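Long-range contacts in alginate biosynthesis protein AlgX (Pseudomonas aeruginosa, PDB 4KNC), which takes part in the O-acetylation of the exopolysaccharide alginate and protects the polymer from degradation as it crosses the periplasm: residues W151-G155 against V212-E216; P177-S183 against E256-D262; I237-G241 against S276-Y280. All coordinates share one frame; numbering follows the deposited sequence.

Contact 1 of 3, residues W151-G155 against V212-E216; sequences WTPHG and VDRFE
Val212 opens the contact by setting its CG2 methyl against CD of Pro153, 3.8 Å away, at the first turn of helix 153-169. The other branch, CG1, looks past the proline toward the methyl of Thr152. One residue on, the strand presents its backbone: the carbonyl O of Asp213 lies 3.2 Å from Pro153 CG, so a polar atom borders the proline ring between two apolar neighbours. The carboxylate of Asp213 reaches in the direction of His154, where OD2 stands 3.5 Å from NE2, in the plane of the imidazole and at its edge. The two flat groups are turned 59° against each other and no hydrogen bond joins them; any attraction would depend on the charge of the imidazole. OD1 forms a salt bridge with Arg185 of the neighbouring strand. Beyond Arg214, whose side chain turns from the helix to pair with Glu216, Phe215 returns to the interface. Its CD1 packs 3.9 Å from Pro153 CB, and CE1 comes over one face of the His154 ring in a T-shaped stack, centroids 5.7 Å apart and planes at 86°. The imidazole is thus approached in two different ways, by an aromatic edge over its face and by a carboxylate at its rim, and it also stacks with His141. Just before the helix, Thr152 OG1 accepts from Gly155 N at 3.2 Å and is further bonded to the carbonyls of Ala142 and Tyr143. The contact therefore joins a two-stranded antiparallel sheet to an N-capped helix start, which in this SGNH hydrolase-like domain comes shortly after Asp148 and His150, the inferred members of a Ser-His-Asp catalytic triad.

Contact 2 of 3, residues P177-S183 against E256-D262; sequences PKKQFES and EEFSGAD
Phe181 lays its ring over the end of helix 251-259, with Glu256 CB standing 3.6 Å from the ring centroid and 9° off the normal, a CH-pi contact over the face. The Glu256 chain, extended beyond CG, continues across the same ring, its carboxylate nearly parallel to it (13° between planes). At the ring edge, Phe181 CZ meets Asp262 OD1 at 3.2 Å, in the ring plane, where the polarised C-H edge would suit a carboxylate oxygen. OD2 of Asp262 forms a salt bridge with Lys179 NZ, 3.3 Å away, in which the hydrogen bond is weak; the lysine chain bends at its last two torsions and crosses the aspartate at a slant. Further along the strand, Ser183 OG donates to Glu257 OE1 over 2.8 Å, meeting it from above the carboxylate plane; the same hydroxyl is also bonded to Thr217.

The contact sets the start of strand 180-191 and the residues before it against the C-terminal end of helix 251-259, joining the two-stranded antiparallel sheet to the alpha/beta core of the SGNH hydrolase-like domain. Gly260, with positive phi (82°), takes the chain out of the helix and turns its carbonyl to the 177-183 segment, where Gly260 O accepts from Lys179 N at 2.8 Å, in the carbonyl plane. Ser259 forms an ST turn, its OG accepting from Ala261 N. Three waters add bridges: Pro177 O to Asp262 N, Phe181 N to Glu257 O, and a third that accepts from Ser183 N and donates weakly to Glu257 OE2. Farther out, Glu256 OE2 is fixed by Ile263 N, and Phe258 packs on helix 153-169.

Contact 3 of 3, residues I237-G241 against S276-Y280; sequences IALVG and SLLAY
A central strand of the parallel sheet in the SGNH hydrolase-like domain is covered here by a helix, as expected for an alpha/beta domain built on a parallel sheet: strand 237-240 lies under helix 275-282, with the short segment axes 8.5 Å apart at closest approach and inclined at 132°. Alternate residues of the strand, Ala238 and Val240, point to the helix, whereas Ile237 and Leu239 turn to the other face. Val240 fills the middle with its two methyls spread apart. Val240 CG1 rests 3.7 Å from Tyr280 CB, and its CG2 lies 3.9 Å from Leu277 CB, so one beta-branched side chain touches two residues about a turn apart on the helix. Tyr280 has its ring carbon CG anti to the backbone N (chi1 -177°), which carries the ring back along the strand until its phenol end comes beside the Ala238 methyl; Ala238 CB is 3.4 Å from Tyr280 OH and 3.7 Å from CZ. The ring also meets Phe286 edge-to-face.

Polar bonds gather where the strand ends. Ser276 points its hydroxyl to the strand end, and OG accepts from Gly241 N at 3.0 Å with an N-H...O angle of 151°; the same OG sits 3.2 Å from Val240 CB and is also hydrogen-bonded to the carbonyl of Asn266. The hydroxyl is therefore gripped by two backbone groups of different loops within a buried setting. A water completes the join, donating to Gly241 O and accepting from Ser276 N, both at 3.0 Å. Gly241 begins the loop that leads from this strand to Ser243, the inferred nucleophile, an arrangement typical of SGNH hydrolases, in which the catalytic serine follows the C-terminal end of a central parallel strand.

How the contacts relate
Following the chain from the N terminus, the start of helix 153-169 is met first, and contact 1 closes when strand 210-220 returns to it. Before that closure the 177-183 segment, leading into strand 180-191, has already opened contact 2, so the two loops cross; their strands are neighbours in one antiparallel sheet, and Glu216 O touches Ser183 CB. Contact 3 opens on strand 237-240, after contact 1 has closed and while contact 2 is still open, and it shuts last, crossing contact 2. There Ala261 and Asp262 pack on Ile237. Contact 2 thus bridges the outlying two-stranded sheet and the parallel core, while contacts 1 and 3 stand in series, their nearest atoms about 8 Å apart.

Contact 1 of 3, residues W151-G155 against V212-E216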
ATOM      1  N   TRP A 151       1.335  -0.219  15.082  1.00 25.05           N
ATOM      2  CA  TRP A 151       1.084  -1.223  16.102  1.00 30.14           C
ATOM      3  C   TRP A 151       2.405  -1.557  16.788  1.00 28.46           C
ATOM      4  O   TRP A 151       3.470  -1.353  16.217  1.00 26.77           O
ATOM      5  CB  TRP A 151       0.421  -2.501  15.518  1.00 26.74           C
ATOM      6  CG  TRP A 151       1.000  -3.055  14.225  1.00 30.60           C
ATOM      7  CD1 TRP A 151       2.280  -2.903  13.741  1.00 26.98           C
ATOM      8  CD2 TRP A 151       0.302  -3.858  13.255  1.00 28.19           C
ATOM      9  NE1 TRP A 151       2.416  -3.561  12.535  1.00 25.82           N
ATOM     10  CE2 TRP A 151       1.214  -4.150  12.217  1.00 31.12           C
ATOM     11  CE3 TRP A 151      -1.009  -4.342  13.160  1.00 24.18           C
ATOM     12  CZ2 TRP A 151       0.850  -4.905  11.098  1.00 27.50           C
ATOM     13  CZ3 TRP A 151      -1.364  -5.079  12.054  1.00 27.68           C
ATOM     14  CH2 TRP A 151      -0.435  -5.368  11.040  1.00 28.65           C
ATOM     15  N   THR A 152       2.339  -2.043  18.018  1.00 24.45           N
ATOM     16  CA  THR A 152       3.516  -2.629  18.646  1.00 25.51           C
ATOM     17  C   THR A 152       3.716  -4.013  18.020  1.00 36.61           C
ATOM     18  O   THR A 152       2.818  -4.517  17.342  1.00 33.26           O
ATOM     19  CB  THR A 152       3.289  -2.835  20.143  1.00 34.19           C
ATOM     20  OG1 THR A 152       2.148  -3.695  20.344  1.00 31.75           O
ATOM     21  CG2 THR A 152       3.065  -1.492  20.839  1.00 31.90           C
ATOM     22  N   PRO A 153       4.891  -4.631  18.237  1.00 36.45           N
ATOM     23  CA  PRO A 153       5.053  -6.029  17.826  1.00 31.29           C
ATOM     24  C   PRO A 153       3.952  -6.956  18.355  1.00 29.97           C
ATOM     25  O   PRO A 153       3.508  -7.791  17.588  1.00 28.72           O
ATOM     26  CB  PRO A 153       6.411  -6.398  18.398  1.00 30.17           C
ATOM     27  CG  PRO A 153       7.175  -5.099  18.295  1.00 31.28           C
ATOM     28  CD  PRO A 153       6.181  -4.024  18.618  1.00 34.23           C
ATOM     29  N   HIS A 154       3.504  -6.790  19.596  1.00 31.41           N
ATOM     30  CA  HIS A 154       2.390  -7.593  20.112  1.00 34.33           C
ATOM     31  C   HIS A 154       1.097  -7.421  19.292  1.00 34.90           C
ATOM     32  O   HIS A 154       0.406  -8.402  18.984  1.00 39.26           O
ATOM     33  CB  HIS A 154       2.154  -7.305  21.599  1.00 34.86           C
ATOM     34  CG  HIS A 154       3.120  -8.007  22.510  1.00 46.40           C
ATOM     35  ND1 HIS A 154       2.976  -9.333  22.870  1.00 43.11           N
ATOM     36  CD2 HIS A 154       4.236  -7.567  23.140  1.00 41.84           C
ATOM     37  CE1 HIS A 154       3.971  -9.682  23.666  1.00 43.98           C
ATOM     38  NE2 HIS A 154       4.747  -8.628  23.849  1.00 49.88           N
ATOM     39  N   GLY A 155       0.788  -6.179  18.916  1.00 30.76           N
ATOM     40  CA  GLY A 155      -0.347  -5.900  18.048  1.00 25.32           C
ATOM     41  C   GLY A 155      -0.221  -6.605  16.703  1.00 34.34           C
ATOM     42  O   GLY A 155      -1.179  -7.220  16.207  1.00 30.88           O
ATOM     43  N   VAL A 212       9.501  -1.409  23.900  1.00 38.68           N
ATOM     44  CA  VAL A 212       8.726  -2.648  23.888  1.00 44.11           C
ATOM     45  C   VAL A 212       9.579  -3.813  23.402  1.00 44.65           C
ATOM     46  O   VAL A 212      10.689  -3.614  22.897  1.00 43.14           O
ATOM     47  CB  VAL A 212       7.481  -2.534  22.978  1.00 45.82           C
ATOM     48  CG1 VAL A 212       6.559  -1.445  23.490  1.00 51.19           C
ATOM     49  CG2 VAL A 212       7.892  -2.246  21.528  1.00 35.61           C
ATOM     50  N   ASP A 213       9.049  -5.023  23.553  1.00 41.68           N
ATOM     51  CA  ASP A 213       9.723  -6.242  23.098  1.00 44.45           C
ATOM     52  C   ASP A 213       9.897  -6.268  21.580  1.00 36.14           C
ATOM     53  O   ASP A 213       8.936  -6.072  20.830  1.00 37.15           O
ATOM     54  CB  ASP A 213       8.923  -7.468  23.529  1.00 46.95           C
ATOM     55  CG  ASP A 213       8.839  -7.609  25.032  1.00 56.54           C
ATOM     56  OD1 ASP A 213       9.818  -7.226  25.716  1.00 54.13           O
ATOM     57  OD2 ASP A 213       7.794  -8.107  25.521  1.00 55.57           O
ATOM     58  N   ARG A 214      11.121  -6.485  21.120  1.00 30.21           N
ATOM     59  CA  ARG A 214      11.343  -6.656  19.684  1.00 40.96           C
ATOM     60  C   ARG A 214      11.526  -8.139  19.333  1.00 42.63           C
ATOM     61  O   ARG A 214      12.234  -8.852  20.031  1.00 44.88           O
ATOM     62  CB  ARG A 214      12.556  -5.854  19.237  1.00 46.77           C
ATOM     63  CG  ARG A 214      12.688  -5.771  17.734  1.00 56.07           C
ATOM     64  CD  ARG A 214      13.749  -4.758  17.318  1.00 50.01           C
ATOM     65  NE  ARG A 214      15.085  -5.164  17.737  1.00 49.56           N
ATOM     66  CZ  ARG A 214      15.815  -6.086  17.116  1.00 62.80           C
ATOM     67  NH1 ARG A 214      15.326  -6.711  16.047  1.00 66.62           N
ATOM     68  NH2 ARG A 214      17.026  -6.396  17.568  1.00 57.91           N
ATOM     69  N   PHE A 215      10.900  -8.599  18.253  1.00 38.77           N
ATOM     70  CA  PHE A 215      10.955 -10.018  17.892  1.00 41.05           C
ATOM     71  C   PHE A 215      11.554 -10.280  16.517  1.00 34.94           C
ATOM     72  O   PHE A 215      11.416  -9.474  15.598  1.00 33.29           O
ATOM     73  CB  PHE A 215       9.547 -10.634  17.923  1.00 32.35           C
ATOM     74  CG  PHE A 215       8.930 -10.664  19.297  1.00 37.42           C
ATOM     75  CD1 PHE A 215       8.246  -9.566  19.788  1.00 39.83           C
ATOM     76  CD2 PHE A 215       9.049 -11.780  20.099  1.00 41.84           C
ATOM     77  CE1 PHE A 215       7.688  -9.585  21.045  1.00 40.05           C
ATOM     78  CE2 PHE A 215       8.494 -11.809  21.368  1.00 44.18           C
ATOM     79  CZ  PHE A 215       7.811 -10.713  21.839  1.00 46.42           C
ATOM     80  N   GLU A 216      12.190 -11.436  16.386  1.00 34.89           N
ATOM     81  CA  GLU A 216      12.579 -11.963  15.080  1.00 38.39           C
ATOM     82  C   GLU A 216      12.145 -13.424  14.921  1.00 44.80           C
ATOM     83  O   GLU A 216      11.961 -14.144  15.911  1.00 39.51           O
ATOM     84  CB  GLU A 216      14.080 -11.810  14.859  1.00 36.99           C
ATOM     85  CG  GLU A 216      14.506 -10.348  14.763  1.00 46.06           C
ATOM     86  CD  GLU A 216      15.980 -10.182  14.479  1.00 52.61           C
ATOM     87  OE1 GLU A 216      16.716 -11.195  14.514  1.00 52.57           O
ATOM     88  OE2 GLU A 216      16.400  -9.032  14.224  1.00 64.02           O
TER

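Contact 2 of 3, residues P177-S183 against E256-D262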
ATOM      1  N   PRO A 177       4.821 -24.873   0.174  1.00 54.44           N
ATOM      2  CA  PRO A 177       5.841 -25.494   1.032  1.00 56.48           C
ATOM      3  C   PRO A 177       5.632 -25.105   2.488  1.00 56.24           C
ATOM      4  O   PRO A 177       5.399 -23.930   2.769  1.00 51.26           O
ATOM      5  CB  PRO A 177       7.153 -24.865   0.551  1.00 49.23           C
ATOM      6  CG  PRO A 177       6.895 -24.352  -0.790  1.00 49.63           C
ATOM      7  CD  PRO A 177       5.419 -24.068  -0.906  1.00 55.22           C
ATOM      8  N   LYS A 178       5.719 -26.074   3.390  1.00 50.43           N
ATOM      9  CA  LYS A 178       5.528 -25.818   4.811  1.00 50.00           C
ATOM     10  C   LYS A 178       6.856 -25.936   5.554  1.00 53.10           C
ATOM     11  O   LYS A 178       7.690 -26.780   5.223  1.00 53.81           O
ATOM     12  CB  LYS A 178       4.501 -26.794   5.391  1.00 51.16           C
ATOM     13  CG  LYS A 178       3.157 -26.762   4.685  1.00 55.09           C
ATOM     14  CD  LYS A 178       2.668 -25.329   4.503  1.00 64.85           C
ATOM     15  CE  LYS A 178       1.235 -25.284   3.996  1.00 59.53           C
ATOM     16  NZ  LYS A 178       1.150 -25.601   2.558  1.00 61.03           N
ATOM     17  N   LYS A 179       7.056 -25.069   6.544  1.00 47.51           N
ATOM     18  CA  LYS A 179       8.254 -25.093   7.387  1.00 50.99           C
ATOM     19  C   LYS A 179       7.839 -24.770   8.812  1.00 46.15           C
ATOM     20  O   LYS A 179       6.723 -24.319   9.050  1.00 50.90           O
ATOM     21  CB  LYS A 179       9.273 -24.043   6.925  1.00 58.35           C
ATOM     22  CG  LYS A 179       9.518 -23.997   5.426  1.00 63.82           C
ATOM     23  CD  LYS A 179      10.111 -22.666   4.988  1.00 65.35           C
ATOM     24  CE  LYS A 179      11.581 -22.555   5.336  1.00 60.10           C
ATOM     25  NZ  LYS A 179      12.411 -22.553   4.100  1.00 62.89           N
ATOM     26  N   GLN A 180       8.736 -24.989   9.763  1.00 41.82           N
ATOM     27  CA  GLN A 180       8.471 -24.570  11.129  1.00 45.29           C
ATOM     28  C   GLN A 180       9.234 -23.295  11.413  1.00 44.37           C
ATOM     29  O   GLN A 180      10.443 -23.216  11.172  1.00 42.02           O
ATOM     30  CB  GLN A 180       8.927 -25.626  12.119  1.00 48.85           C
ATOM     31  CG  GLN A 180       8.504 -27.035  11.773  1.00 65.53           C
ATOM     32  CD  GLN A 180       9.351 -28.068  12.488  1.00 73.10           C
ATOM     33  OE1 GLN A 180       9.868 -27.816  13.579  1.00 77.27           O
ATOM     34  NE2 GLN A 180       9.515 -29.231  11.869  1.00 73.90           N
ATOM     35  N   PHE A 181       8.538 -22.295  11.938  1.00 44.54           N
ATOM     36  CA  PHE A 181       9.220 -21.080  12.363  1.00 45.09           C
ATOM     37  C   PHE A 181       9.073 -20.864  13.856  1.00 45.22           C
ATOM     38  O   PHE A 181       8.068 -21.252  14.458  1.00 44.00           O
ATOM     39  CB  PHE A 181       8.671 -19.866  11.631  1.00 39.88           C
ATOM     40  CG  PHE A 181       8.816 -19.939  10.147  1.00 38.37           C
ATOM     41  CD1 PHE A 181       7.830 -20.528   9.372  1.00 35.81           C
ATOM     42  CD2 PHE A 181       9.930 -19.400   9.522  1.00 34.93           C
ATOM     43  CE1 PHE A 181       7.952 -20.585   7.986  1.00 34.86           C
ATOM     44  CE2 PHE A 181      10.061 -19.451   8.145  1.00 35.58           C
ATOM     45  CZ  PHE A 181       9.069 -20.047   7.377  1.00 37.95           C
ATOM     46  N   GLU A 182      10.084 -20.241  14.446  1.00 44.91           N
ATOM     47  CA  GLU A 182      10.017 -19.822  15.836  1.00 50.15           C
ATOM     48  C   GLU A 182      10.386 -18.350  15.976  1.00 43.82           C
ATOM     49  O   GLU A 182      11.357 -17.870  15.363  1.00 42.85           O
ATOM     50  CB  GLU A 182      10.947 -20.672  16.697  1.00 56.48           C
ATOM     51  CG  GLU A 182      10.511 -22.114  16.817  1.00 73.03           C
ATOM     52  CD  GLU A 182      11.505 -22.939  17.607  1.00 83.13           C
ATOM     53  OE1 GLU A 182      12.499 -22.351  18.092  1.00 78.80           O
ATOM     54  OE2 GLU A 182      11.291 -24.167  17.740  1.00 86.95           O
ATOM     55  N   SER A 183       9.605 -17.636  16.778  1.00 44.10           N
ATOM     56  CA  SER A 183       9.881 -16.233  17.054  1.00 42.49           C
ATOM     57  C   SER A 183      10.489 -16.065  18.441  1.00 44.26           C
ATOM     58  O   SER A 183       9.993 -16.628  19.415  1.00 49.71           O
ATOM     59  CB  SER A 183       8.608 -15.398  16.924  1.00 43.03           C
ATOM     60  OG  SER A 183       8.072 -15.486  15.614  1.00 37.07           O
ATOM     61  N   GLU A 256       4.698 -15.945   9.262  1.00 32.82           N
ATOM     62  CA  GLU A 256       5.348 -17.236   9.009  1.00 32.63           C
ATOM     63  C   GLU A 256       5.142 -18.192  10.179  1.00 35.71           C
ATOM     64  O   GLU A 256       4.846 -19.369   9.979  1.00 34.89           O
ATOM     65  CB  GLU A 256       6.840 -17.071   8.746  1.00 38.31           C
ATOM     66  CG  GLU A 256       7.172 -16.269   7.499  1.00 42.00           C
ATOM     67  CD  GLU A 256       8.626 -15.871   7.454  1.00 44.91           C
ATOM     68  OE1 GLU A 256       9.212 -15.712   8.543  1.00 42.25           O
ATOM     69  OE2 GLU A 256       9.181 -15.728   6.343  1.00 43.71           O
ATOM     70  N   GLU A 257       5.290 -17.674  11.395  1.00 35.05           N
ATOM     71  CA  GLU A 257       5.184 -18.506  12.579  1.00 38.98           C
ATOM     72  C   GLU A 257       3.814 -19.165  12.626  1.00 38.83           C
ATOM     73  O   GLU A 257       3.707 -20.377  12.775  1.00 36.82           O
ATOM     74  CB  GLU A 257       5.424 -17.708  13.869  1.00 33.45           C
ATOM     75  CG  GLU A 257       5.220 -18.582  15.085  1.00 37.02           C
ATOM     76  CD  GLU A 257       5.294 -17.846  16.402  1.00 46.99           C
ATOM     77  OE1 GLU A 257       5.679 -16.651  16.420  1.00 44.82           O
ATOM     78  OE2 GLU A 257       4.959 -18.482  17.425  1.00 43.15           O
ATOM     79  N   PHE A 258       2.768 -18.366  12.463  1.00 31.85           N
ATOM     80  CA  PHE A 258       1.411 -18.903  12.568  1.00 35.35           C
ATOM     81  C   PHE A 258       0.882 -19.615  11.320  1.00 33.93           C
ATOM     82  O   PHE A 258      -0.076 -20.354  11.424  1.00 31.86           O
ATOM     83  CB  PHE A 258       0.432 -17.816  13.012  1.00 30.34           C
ATOM     84  CG  PHE A 258       0.801 -17.199  14.330  1.00 40.06           C
ATOM     85  CD1 PHE A 258       0.902 -17.986  15.466  1.00 36.68           C
ATOM     86  CD2 PHE A 258       1.060 -15.846  14.432  1.00 37.63           C
ATOM     87  CE1 PHE A 258       1.250 -17.426  16.684  1.00 44.65           C
ATOM     88  CE2 PHE A 258       1.405 -15.280  15.648  1.00 44.28           C
ATOM     89  CZ  PHE A 258       1.504 -16.071  16.775  1.00 45.96           C
ATOM     90  N   SER A 259       1.491 -19.396  10.157  1.00 30.22           N
ATOM     91  CA  SER A 259       1.008 -20.040   8.928  1.00 31.81           C
ATOM     92  C   SER A 259       1.859 -21.228   8.514  1.00 37.72           C
ATOM     93  O   SER A 259       1.371 -22.116   7.842  1.00 30.04           O
ATOM     94  CB  SER A 259       0.936 -19.055   7.760  1.00 29.61           C
ATOM     95  OG  SER A 259       2.234 -18.789   7.245  1.00 32.28           O
ATOM     96  N   GLY A 260       3.133 -21.238   8.898  1.00 34.89           N
ATOM     97  CA  GLY A 260       4.027 -22.302   8.471  1.00 33.66           C
ATOM     98  C   GLY A 260       4.590 -22.092   7.068  1.00 36.04           C
ATOM     99  O   GLY A 260       5.290 -22.947   6.545  1.00 44.92           O
ATOM    100  N   ALA A 261       4.294 -20.951   6.455  1.00 36.05           N
ATOM    101  CA  ALA A 261       4.770 -20.668   5.099  1.00 35.07           C
ATOM    102  C   ALA A 261       5.741 -19.499   5.071  1.00 33.27           C
ATOM    103  O   ALA A 261       5.609 -18.574   5.879  1.00 31.41           O
ATOM    104  CB  ALA A 261       3.596 -20.364   4.192  1.00 33.97           C
ATOM    105  N   ASP A 262       6.695 -19.535   4.136  1.00 36.57           N
ATOM    106  CA  ASP A 262       7.559 -18.380   3.844  1.00 37.55           C
ATOM    107  C   ASP A 262       6.760 -17.165   3.360  1.00 34.30           C
ATOM    108  O   ASP A 262       5.843 -17.287   2.549  1.00 37.47           O
ATOM    109  CB  ASP A 262       8.621 -18.728   2.792  1.00 43.85           C
ATOM    110  CG  ASP A 262       9.864 -19.371   3.398  1.00 55.35           C
ATOM    111  OD1 ASP A 262      10.199 -19.041   4.551  1.00 54.71           O
ATOM    112  OD2 ASP A 262      10.510 -20.201   2.728  1.00 58.92           O
TER
HETATM  113  O   HOH W   1       6.675 -21.543   2.141  1.00 41.73           O
HETATM  114  O   HOH W   2       5.638 -22.290  12.182  1.00 40.11           O
HETATM  115  O   HOH W   3       7.632 -19.010  18.110  1.00 44.75           O

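Contact 3 of 3, residues I237-G241 against S276-Y280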
ATOM      1  N   ILE A 237       4.090 -16.951  -1.146  1.00 33.51           N
ATOM      2  CA  ILE A 237       3.297 -15.883  -0.532  1.00 29.61           C
ATOM      3  C   ILE A 237       4.120 -14.595  -0.423  1.00 31.44           C
ATOM      4  O   ILE A 237       5.239 -14.613   0.078  1.00 32.89           O
ATOM      5  CB  ILE A 237       2.793 -16.271   0.879  1.00 28.93           C
ATOM      6  CG1 ILE A 237       2.056 -17.619   0.841  1.00 38.00           C
ATOM      7  CG2 ILE A 237       1.890 -15.169   1.427  1.00 28.45           C
ATOM      8  CD1 ILE A 237       1.409 -18.009   2.171  1.00 33.55           C
ATOM      9  N   ALA A 238       3.557 -13.491  -0.904  1.00 34.79           N
ATOM     10  CA  ALA A 238       4.237 -12.204  -0.916  1.00 32.70           C
ATOM     11  C   ALA A 238       3.426 -11.192  -0.143  1.00 31.17           C
ATOM     12  O   ALA A 238       2.198 -11.215  -0.170  1.00 37.60           O
ATOM     13  CB  ALA A 238       4.435 -11.725  -2.343  1.00 37.58           C
ATOM     14  N   LEU A 239       4.126 -10.304   0.548  1.00 30.60           N
ATOM     15  CA  LEU A 239       3.503  -9.288   1.362  1.00 29.89           C
ATOM     16  C   LEU A 239       3.874  -7.921   0.817  1.00 34.12           C
ATOM     17  O   LEU A 239       5.056  -7.607   0.648  1.00 32.47           O
ATOM     18  CB  LEU A 239       3.983  -9.421   2.808  1.00 30.85           C
ATOM     19  CG  LEU A 239       3.573  -8.340   3.806  1.00 29.49           C
ATOM     20  CD1 LEU A 239       2.056  -8.198   3.899  1.00 27.66           C
ATOM     21  CD2 LEU A 239       4.173  -8.652   5.166  1.00 25.27           C
ATOM     22  N   VAL A 240       2.867  -7.110   0.525  1.00 31.43           N
ATOM     23  CA  VAL A 240       3.107  -5.727   0.144  1.00 32.60           C
ATOM     24  C   VAL A 240       2.379  -4.855   1.156  1.00 35.17           C
ATOM     25  O   VAL A 240       1.295  -5.217   1.617  1.00 32.30           O
ATOM     26  CB  VAL A 240       2.681  -5.423  -1.318  1.00 31.65           C
ATOM     27  CG1 VAL A 240       3.624  -6.126  -2.281  1.00 26.58           C
ATOM     28  CG2 VAL A 240       1.228  -5.834  -1.579  1.00 26.11           C
ATOM     29  N   GLY A 241       2.993  -3.738   1.539  1.00 31.55           N
ATOM     30  CA  GLY A 241       2.493  -2.981   2.670  1.00 30.72           C
ATOM     31  C   GLY A 241       3.284  -1.739   3.011  1.00 33.80           C
ATOM     32  O   GLY A 241       4.084  -1.263   2.213  1.00 30.56           O
ATOM     33  N   SER A 276       4.217   0.053  -2.454  1.00 32.53           N
ATOM     34  CA  SER A 276       4.801  -1.270  -2.275  1.00 38.27           C
ATOM     35  C   SER A 276       4.315  -2.244  -3.336  1.00 29.80           C
ATOM     36  O   SER A 276       5.104  -2.960  -3.958  1.00 39.23           O
ATOM     37  CB  SER A 276       4.499  -1.801  -0.872  1.00 34.35           C
ATOM     38  OG  SER A 276       4.911  -3.145  -0.751  1.00 33.01           O
ATOM     39  N   LEU A 277       3.008  -2.261  -3.545  1.00 28.85           N
ATOM     40  CA  LEU A 277       2.412  -3.153  -4.533  1.00 27.97           C
ATOM     41  C   LEU A 277       2.824  -2.764  -5.965  1.00 35.02           C
ATOM     42  O   LEU A 277       3.091  -3.630  -6.798  1.00 38.26           O
ATOM     43  CB  LEU A 277       0.890  -3.141  -4.385  1.00 31.09           C
ATOM     44  CG  LEU A 277       0.016  -3.908  -5.378  1.00 37.43           C
ATOM     45  CD1 LEU A 277       0.416  -5.367  -5.435  1.00 46.23           C
ATOM     46  CD2 LEU A 277      -1.422  -3.787  -4.953  1.00 44.85           C
ATOM     47  N   LEU A 278       2.881  -1.467  -6.255  1.00 42.73           N
ATOM     48  CA  LEU A 278       3.305  -1.036  -7.589  1.00 40.14           C
ATOM     49  C   LEU A 278       4.766  -1.430  -7.867  1.00 36.79           C
ATOM     50  O   LEU A 278       5.078  -1.972  -8.922  1.00 39.27           O
ATOM     51  CB  LEU A 278       3.100   0.472  -7.773  1.00 37.19           C
ATOM     52  CG  LEU A 278       1.670   1.021  -7.870  1.00 35.23           C
ATOM     53  CD1 LEU A 278       1.673   2.527  -8.224  1.00 37.08           C
ATOM     54  CD2 LEU A 278       0.835   0.229  -8.891  1.00 34.39           C
ATOM     55  N   ALA A 279       5.656  -1.179  -6.910  1.00 34.53           N
ATOM     56  CA  ALA A 279       7.055  -1.562  -7.090  1.00 36.00           C
ATOM     57  C   ALA A 279       7.188  -3.069  -7.254  1.00 41.17           C
ATOM     58  O   ALA A 279       7.894  -3.544  -8.152  1.00 42.62           O
ATOM     59  CB  ALA A 279       7.907  -1.069  -5.921  1.00 34.98           C
ATOM     60  N   TYR A 280       6.499  -3.820  -6.396  1.00 37.98           N
ATOM     61  CA  TYR A 280       6.511  -5.287  -6.492  1.00 36.66           C
ATOM     62  C   TYR A 280       6.033  -5.801  -7.856  1.00 39.25           C
ATOM     63  O   TYR A 280       6.692  -6.634  -8.486  1.00 37.17           O
ATOM     64  CB  TYR A 280       5.678  -5.928  -5.368  1.00 31.77           C
ATOM     65  CG  TYR A 280       5.709  -7.438  -5.388  1.00 37.16           C
ATOM     66  CD1 TYR A 280       6.913  -8.127  -5.480  1.00 40.27           C
ATOM     67  CD2 TYR A 280       4.540  -8.178  -5.305  1.00 42.98           C
ATOM     68  CE1 TYR A 280       6.946  -9.519  -5.505  1.00 35.60           C
ATOM     69  CE2 TYR A 280       4.565  -9.559  -5.323  1.00 41.44           C
ATOM     70  CZ  TYR A 280       5.767 -10.223  -5.425  1.00 39.56           C
ATOM     71  OH  TYR A 280       5.782 -11.605  -5.445  1.00 41.38           O
TER
HETATM   72  O   HOH W   4       3.257   0.872   0.292  1.00 27.04           O